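Local coordinates for uncharacterized conserved protein of COG5135 (Nostoc punctiforme, PDB 2I51) that binds flavin mononucleotide at the interface of its dimer and is probably an oxidoreductase related to pyridoxamine 5'-phosphate oxidase, at residues Glu86-Ile97 with Leu157-Leu168. Sequence-based numbering, arbitrary orientation.
Sequences EQFRMAGDLTLI and LLLLDPVQVDHL. With FMN (flavin mononucleotide), chain P; EDO (1,2-ethanediol), chain L.
The rings of Phe88 and His167 lie in an offset stack, their centroids 4.0 Å apart and their planes within 10° of parallel. Phe88 CZ sits over one face of the imidazole, toward its rim. At the imidazole edge, His167 NE2 donates to Glu86 OE1 at 2.8 Å. That oxygen uses its anti lone pair, and carboxylate and ring are nearly coplanar, which fixes the rotation of the imidazole. Glu86 OE2 is held by Thr84 OG1 and a salt bridge to Arg17.

The opposite face of the sheet meets FMN. Gln87, extended with CG anti to the backbone N (chi1 171°), donates through NE2 to the ribityl O2' of FMN at 3.0 Å. Thr42 of the second subunit bonds Gln87 OE1, placing this antiparallel strand pair at the dimer's shared FMN site. Arg89 NH1 reaches phosphate O3P of FMN at 3.1 Å. Asp166 OD2 lies well off the guanidinium plane, so its salt bridge to Arg89 is long and one of charges only. Water 2 links Arg89 NH1, Asp166 OD2 and FMN O3'. Arg89 also has a salt bridge to Glu76, and Asp166 one to Arg177; these probably balance their charges.

Backbone bonds join the strands antiparallel on both sides of a classic beta bulge. There Ala91 O accepts from Val163 N at 2.8 Å and Gln164 N at 3.2 Å. Farther along, Leu94 CD2 meets Leu160 CD1 at 3.7 Å.

Both strands belong to the antiparallel sheet of an FMN-binding split barrel, as in pyridoxamine 5'-phosphate oxidase. Strand 74-81 flanks 86-97, while strands 55-60 and 176-182 pair with 155-169. Helix 8-17 covers Phe88 and Met90; helix 107-116 packs on Ile97 and Leu157.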
loop_
_atom_site.group_PDB
_atom_site.type_symbol
_atom_site.label_atom_id
_atom_site.label_comp_id
_atom_site.label_asym_id
_atom_site.label_seq_id
_atom_site.Cartn_x
_atom_site.Cartn_y
_atom_site.Cartn_z
ATOM N N GLU A 86 -0.568 -9.492 -11.180
ATOM C CA GLU A 86 0.563 -9.936 -10.372
ATOM C C GLU A 86 0.967 -8.903 -9.348
ATOM O O GLU A 86 0.762 -7.703 -9.576
ATOM C CB GLU A 86 1.733 -10.335 -11.260
ATOM C CG GLU A 86 2.330 -9.249 -12.010
ATOM C CD GLU A 86 3.314 -9.759 -13.090
ATOM O OE1 GLU A 86 4.260 -10.501 -12.755
ATOM O OE2 GLU A 86 3.155 -9.344 -14.257
ATOM N N GLN A 87 1.511 -9.351 -8.226
ATOM C CA GLN A 87 1.890 -8.498 -7.157
ATOM C C GLN A 87 3.336 -8.780 -6.779
ATOM O O GLN A 87 3.739 -9.944 -6.738
ATOM C CB GLN A 87 1.006 -8.780 -5.952
ATOM C CG GLN A 87 1.392 -8.101 -4.632
ATOM C CD GLN A 87 0.433 -8.432 -3.527
ATOM O OE1 GLN A 87 -0.428 -7.605 -3.205
ATOM N NE2 GLN A 87 0.561 -9.601 -2.956
ATOM N N PHE A 88 4.111 -7.719 -6.544
ATOM C CA PHE A 88 5.428 -7.820 -5.942
ATOM C C PHE A 88 5.412 -7.103 -4.597
ATOM O O PHE A 88 5.034 -5.926 -4.499
ATOM C CB PHE A 88 6.517 -7.212 -6.806
ATOM C CG PHE A 88 6.703 -7.851 -8.126
ATOM C CD1 PHE A 88 5.829 -7.630 -9.167
ATOM C CD2 PHE A 88 7.790 -8.713 -8.321
ATOM C CE1 PHE A 88 6.031 -8.231 -10.435
ATOM C CE2 PHE A 88 7.997 -9.297 -9.587
ATOM C CZ PHE A 88 7.122 -9.030 -10.638
ATOM N N ARG A 89 5.836 -7.798 -3.575
ATOM C CA ARG A 89 6.076 -7.199 -2.264
ATOM C C ARG A 89 7.572 -7.191 -2.078
ATOM O O ARG A 89 8.209 -8.211 -2.336
ATOM C CB ARG A 89 5.391 -7.995 -1.152
ATOM C CG ARG A 89 3.905 -7.932 -1.244
ATOM C CD ARG A 89 3.243 -8.960 -0.321
ATOM N NE ARG A 89 3.576 -8.683 1.084
ATOM C CZ ARG A 89 3.160 -9.405 2.125
ATOM N NH1 ARG A 89 2.520 -10.492 1.884
ATOM N NH2 ARG A 89 3.476 -9.045 3.378
HETATM N N MSE A 90 8.154 -6.069 -1.738
HETATM C CA MSE A 90 9.599 -5.962 -1.630
HETATM C C MSE A 90 9.953 -5.218 -0.368
HETATM O O MSE A 90 9.511 -4.095 -0.149
HETATM C CB MSE A 90 10.215 -5.247 -2.824
HETATM C CG MSE A 90 9.946 -5.892 -4.149
HETATM SE SE MSE A 90 11.064 -4.990 -5.423
HETATM C CE MSE A 90 10.306 -5.681 -7.073
ATOM N N ALA A 91 10.759 -5.861 0.459
ATOM C CA ALA A 91 11.112 -5.321 1.760
ATOM C C ALA A 91 12.600 -5.097 1.825
ATOM O O ALA A 91 13.359 -5.914 1.342
ATOM C CB ALA A 91 10.732 -6.271 2.824
ATOM N N GLY A 92 13.016 -3.986 2.418
ATOM C CA GLY A 92 14.430 -3.726 2.595
ATOM C C GLY A 92 14.672 -2.333 3.116
ATOM O O GLY A 92 13.758 -1.653 3.576
ATOM N N ASP A 93 15.945 -1.961 3.123
ATOM C CA ASP A 93 16.319 -0.698 3.732
ATOM C C ASP A 93 16.230 0.449 2.747
ATOM O O ASP A 93 16.514 0.328 1.563
ATOM C CB ASP A 93 17.710 -0.740 4.323
ATOM C CG ASP A 93 17.740 -1.410 5.672
ATOM O OD1 ASP A 93 16.988 -1.012 6.606
ATOM O OD2 ASP A 93 18.528 -2.339 5.776
ATOM N N LEU A 94 15.739 1.555 3.276
ATOM C CA LEU A 94 15.673 2.803 2.579
ATOM C C LEU A 94 16.903 3.649 2.808
ATOM O O LEU A 94 17.449 3.685 3.873
ATOM C CB LEU A 94 14.455 3.615 3.019
ATOM C CG LEU A 94 13.093 2.981 2.660
ATOM C CD1 LEU A 94 11.919 3.705 3.382
ATOM C CD2 LEU A 94 12.869 2.926 1.159
ATOM N N THR A 95 17.281 4.407 1.797
ATOM C CA THR A 95 18.269 5.477 1.915
ATOM C C THR A 95 17.605 6.784 1.460
ATOM O O THR A 95 17.081 6.834 0.361
ATOM C CB THR A 95 19.486 5.199 1.023
ATOM O OG1 THR A 95 20.064 3.913 1.306
ATOM C CG2 THR A 95 20.588 6.251 1.232
ATOM N N LEU A 96 17.621 7.807 2.285
ATOM C CA LEU A 96 17.023 9.084 1.976
ATOM C C LEU A 96 18.166 10.069 1.760
ATOM O O LEU A 96 18.959 10.322 2.670
ATOM C CB LEU A 96 16.141 9.544 3.138
ATOM C CG LEU A 96 15.241 10.756 2.925
ATOM C CD1 LEU A 96 14.150 10.559 1.862
ATOM C CD2 LEU A 96 14.595 11.165 4.261
ATOM N N ILE A 97 18.283 10.525 0.527
ATOM C CA ILE A 97 19.350 11.442 0.123
ATOM C C ILE A 97 18.718 12.817 -0.076
ATOM O O ILE A 97 17.982 13.065 -1.044
ATOM C CB ILE A 97 20.066 10.954 -1.167
ATOM C CG1 ILE A 97 20.522 9.508 -1.039
ATOM C CG2 ILE A 97 21.308 11.813 -1.509
ATOM C CD1 ILE A 97 19.587 8.562 -1.608
ATOM N N LEU A 157 15.986 12.215 -3.000
ATOM C CA LEU A 157 15.996 10.926 -3.711
ATOM C C LEU A 157 15.869 9.847 -2.611
ATOM O O LEU A 157 16.557 9.836 -1.617
ATOM C CB LEU A 157 17.303 10.713 -4.483
ATOM C CG LEU A 157 17.506 9.309 -5.089
ATOM C CD1 LEU A 157 16.440 8.929 -6.109
ATOM C CD2 LEU A 157 18.915 9.248 -5.744
ATOM N N LEU A 158 14.920 8.968 -2.800
ATOM C CA LEU A 158 14.672 7.841 -1.877
ATOM C C LEU A 158 14.993 6.554 -2.621
ATOM O O LEU A 158 14.446 6.315 -3.721
ATOM C CB LEU A 158 13.241 7.919 -1.389
ATOM C CG LEU A 158 12.754 6.827 -0.483
ATOM C CD1 LEU A 158 13.600 6.802 0.802
ATOM C CD2 LEU A 158 11.241 7.092 -0.179
ATOM N N LEU A 159 15.897 5.753 -2.074
ATOM C CA LEU A 159 16.247 4.437 -2.639
ATOM C C LEU A 159 15.736 3.334 -1.739
ATOM O O LEU A 159 15.910 3.427 -0.516
ATOM C CB LEU A 159 17.733 4.310 -2.740
ATOM C CG LEU A 159 18.417 5.339 -3.617
ATOM C CD1 LEU A 159 19.976 5.156 -3.475
ATOM C CD2 LEU A 159 17.988 5.324 -5.095
ATOM N N LEU A 160 15.209 2.272 -2.334
ATOM C CA LEU A 160 14.917 1.025 -1.653
ATOM C C LEU A 160 15.819 -0.074 -2.192
ATOM O O LEU A 160 15.892 -0.295 -3.408
ATOM C CB LEU A 160 13.450 0.646 -1.862
ATOM C CG LEU A 160 13.113 -0.730 -1.262
ATOM C CD1 LEU A 160 13.089 -0.647 0.204
ATOM C CD2 LEU A 160 11.714 -1.155 -1.821
ATOM N N ASP A 161 16.502 -0.755 -1.274
ATOM C CA ASP A 161 17.355 -1.913 -1.599
ATOM C C ASP A 161 16.687 -3.189 -1.107
ATOM O O ASP A 161 16.793 -3.500 0.088
ATOM C CB ASP A 161 18.724 -1.798 -0.942
ATOM C CG ASP A 161 19.717 -2.867 -1.470
ATOM O OD1 ASP A 161 19.588 -3.327 -2.644
ATOM O OD2 ASP A 161 20.687 -3.125 -0.738
ATOM N N PRO A 162 15.966 -3.895 -2.001
ATOM C CA PRO A 162 15.261 -5.074 -1.505
ATOM C C PRO A 162 16.164 -6.189 -0.990
ATOM O O PRO A 162 17.164 -6.511 -1.615
ATOM C CB PRO A 162 14.496 -5.565 -2.732
ATOM C CG PRO A 162 14.358 -4.376 -3.618
ATOM C CD PRO A 162 15.681 -3.676 -3.436
ATOM N N VAL A 163 15.786 -6.727 0.159
ATOM C CA VAL A 163 16.414 -7.969 0.577
ATOM C C VAL A 163 15.458 -9.146 0.611
ATOM O O VAL A 163 15.900 -10.279 0.709
ATOM C CB VAL A 163 17.166 -7.826 1.911
ATOM C CG1 VAL A 163 18.197 -6.737 1.817
ATOM C CG2 VAL A 163 16.202 -7.582 3.056
ATOM N N GLN A 164 14.161 -8.903 0.447
ATOM C CA GLN A 164 13.203 -9.970 0.333
ATOM C C GLN A 164 12.147 -9.536 -0.659
ATOM O O GLN A 164 11.669 -8.393 -0.588
ATOM C CB GLN A 164 12.534 -10.325 1.667
ATOM C CG GLN A 164 11.682 -11.596 1.604
ATOM C CD GLN A 164 11.421 -12.269 2.934
ATOM O OE1 GLN A 164 10.271 -12.477 3.313
ATOM N NE2 GLN A 164 12.480 -12.649 3.624
ATOM N N VAL A 165 11.787 -10.429 -1.588
ATOM C CA VAL A 165 10.781 -10.150 -2.596
ATOM C C VAL A 165 9.810 -11.334 -2.652
ATOM O O VAL A 165 10.250 -12.486 -2.736
ATOM C CB VAL A 165 11.423 -9.903 -3.962
ATOM C CG1 VAL A 165 10.350 -9.739 -5.075
ATOM C CG2 VAL A 165 12.337 -8.679 -3.885
ATOM N N ASP A 166 8.513 -11.072 -2.613
ATOM C CA ASP A 166 7.423 -12.091 -2.722
ATOM C C ASP A 166 6.665 -11.726 -3.985
ATOM O O ASP A 166 6.093 -10.622 -4.073
ATOM C CB ASP A 166 6.572 -11.936 -1.459
ATOM C CG ASP A 166 5.435 -12.919 -1.296
ATOM O OD1 ASP A 166 5.079 -13.636 -2.210
ATOM O OD2 ASP A 166 4.835 -12.865 -0.186
ATOM N N HIS A 167 6.695 -12.588 -4.982
ATOM C CA HIS A 167 6.005 -12.388 -6.253
ATOM C C HIS A 167 4.841 -13.348 -6.393
ATOM O O HIS A 167 5.050 -14.560 -6.411
ATOM C CB HIS A 167 6.992 -12.615 -7.382
ATOM C CG HIS A 167 6.424 -12.410 -8.746
ATOM N ND1 HIS A 167 6.922 -13.077 -9.853
ATOM C CD2 HIS A 167 5.438 -11.593 -9.198
ATOM C CE1 HIS A 167 6.250 -12.691 -10.924
ATOM N NE2 HIS A 167 5.344 -11.788 -10.557
ATOM N N LEU A 168 3.635 -12.816 -6.503
ATOM C CA LEU A 168 2.407 -13.576 -6.595
ATOM C C LEU A 168 1.808 -13.315 -7.975
ATOM O O LEU A 168 1.577 -12.164 -8.348
ATOM C CB LEU A 168 1.434 -13.120 -5.518
ATOM C CG LEU A 168 0.045 -13.754 -5.544
ATOM C CD1 LEU A 168 0.120 -15.250 -5.245
ATOM C CD2 LEU A 168 -0.855 -13.054 -4.532
HETATM N N1 FMN P . -5.152 -11.951 0.530
HETATM C C2 FMN P . -6.152 -11.989 1.489
HETATM O O2 FMN P . -5.941 -12.481 2.604
HETATM N N3 FMN P . -7.368 -11.434 1.229
HETATM C C4 FMN P . -7.731 -10.877 0.026
HETATM O O4 FMN P . -8.800 -10.276 -0.132
HETATM C C4A FMN P . -6.743 -10.839 -0.953
HETATM N N5 FMN P . -7.042 -10.291 -2.200
HETATM C C5A FMN P . -5.982 -10.101 -3.087
HETATM C C6 FMN P . -6.211 -9.437 -4.282
HETATM C C7 FMN P . -5.187 -9.245 -5.221
HETATM C C7M FMN P . -5.443 -8.395 -6.454
HETATM C C8 FMN P . -3.919 -9.731 -4.947
HETATM C C8M FMN P . -2.730 -9.333 -5.832
HETATM C C9 FMN P . -3.692 -10.423 -3.778
HETATM C C9A FMN P . -4.711 -10.626 -2.823
HETATM N N10 FMN P . -4.482 -11.345 -1.639
HETATM C C10 FMN P . -5.473 -11.379 -0.657
HETATM C "C1'" FMN P . -3.186 -12.020 -1.333
HETATM C "C2'" FMN P . -2.356 -11.104 -0.462
HETATM O "O2'" FMN P . -1.869 -9.951 -1.207
HETATM C "C3'" FMN P . -1.187 -11.859 0.198
HETATM O "O3'" FMN P . -0.400 -12.521 -0.809
HETATM C "C4'" FMN P . -1.754 -12.917 1.129
HETATM O "O4'" FMN P . -2.882 -12.477 1.884
HETATM C "C5'" FMN P . -0.655 -13.265 2.109
HETATM O "O5'" FMN P . -0.304 -12.143 2.878
HETATM P P FMN P . 0.423 -12.231 4.286
HETATM O O1P FMN P . -0.580 -12.713 5.302
HETATM O O2P FMN P . 1.502 -13.283 4.040
HETATM O O3P FMN P . 0.968 -10.886 4.591
HETATM C C1 EDO L . 17.930 6.613 5.688
HETATM O O1 EDO L . 18.726 5.670 6.415
HETATM C C2 EDO L . 18.879 7.592 5.028
HETATM O O2 EDO L . 19.718 7.014 4.067
HETATM O O HOH W 1 3.235 -10.814 -3.462
HETATM O O HOH W 2 2.167 -11.944 -0.677
#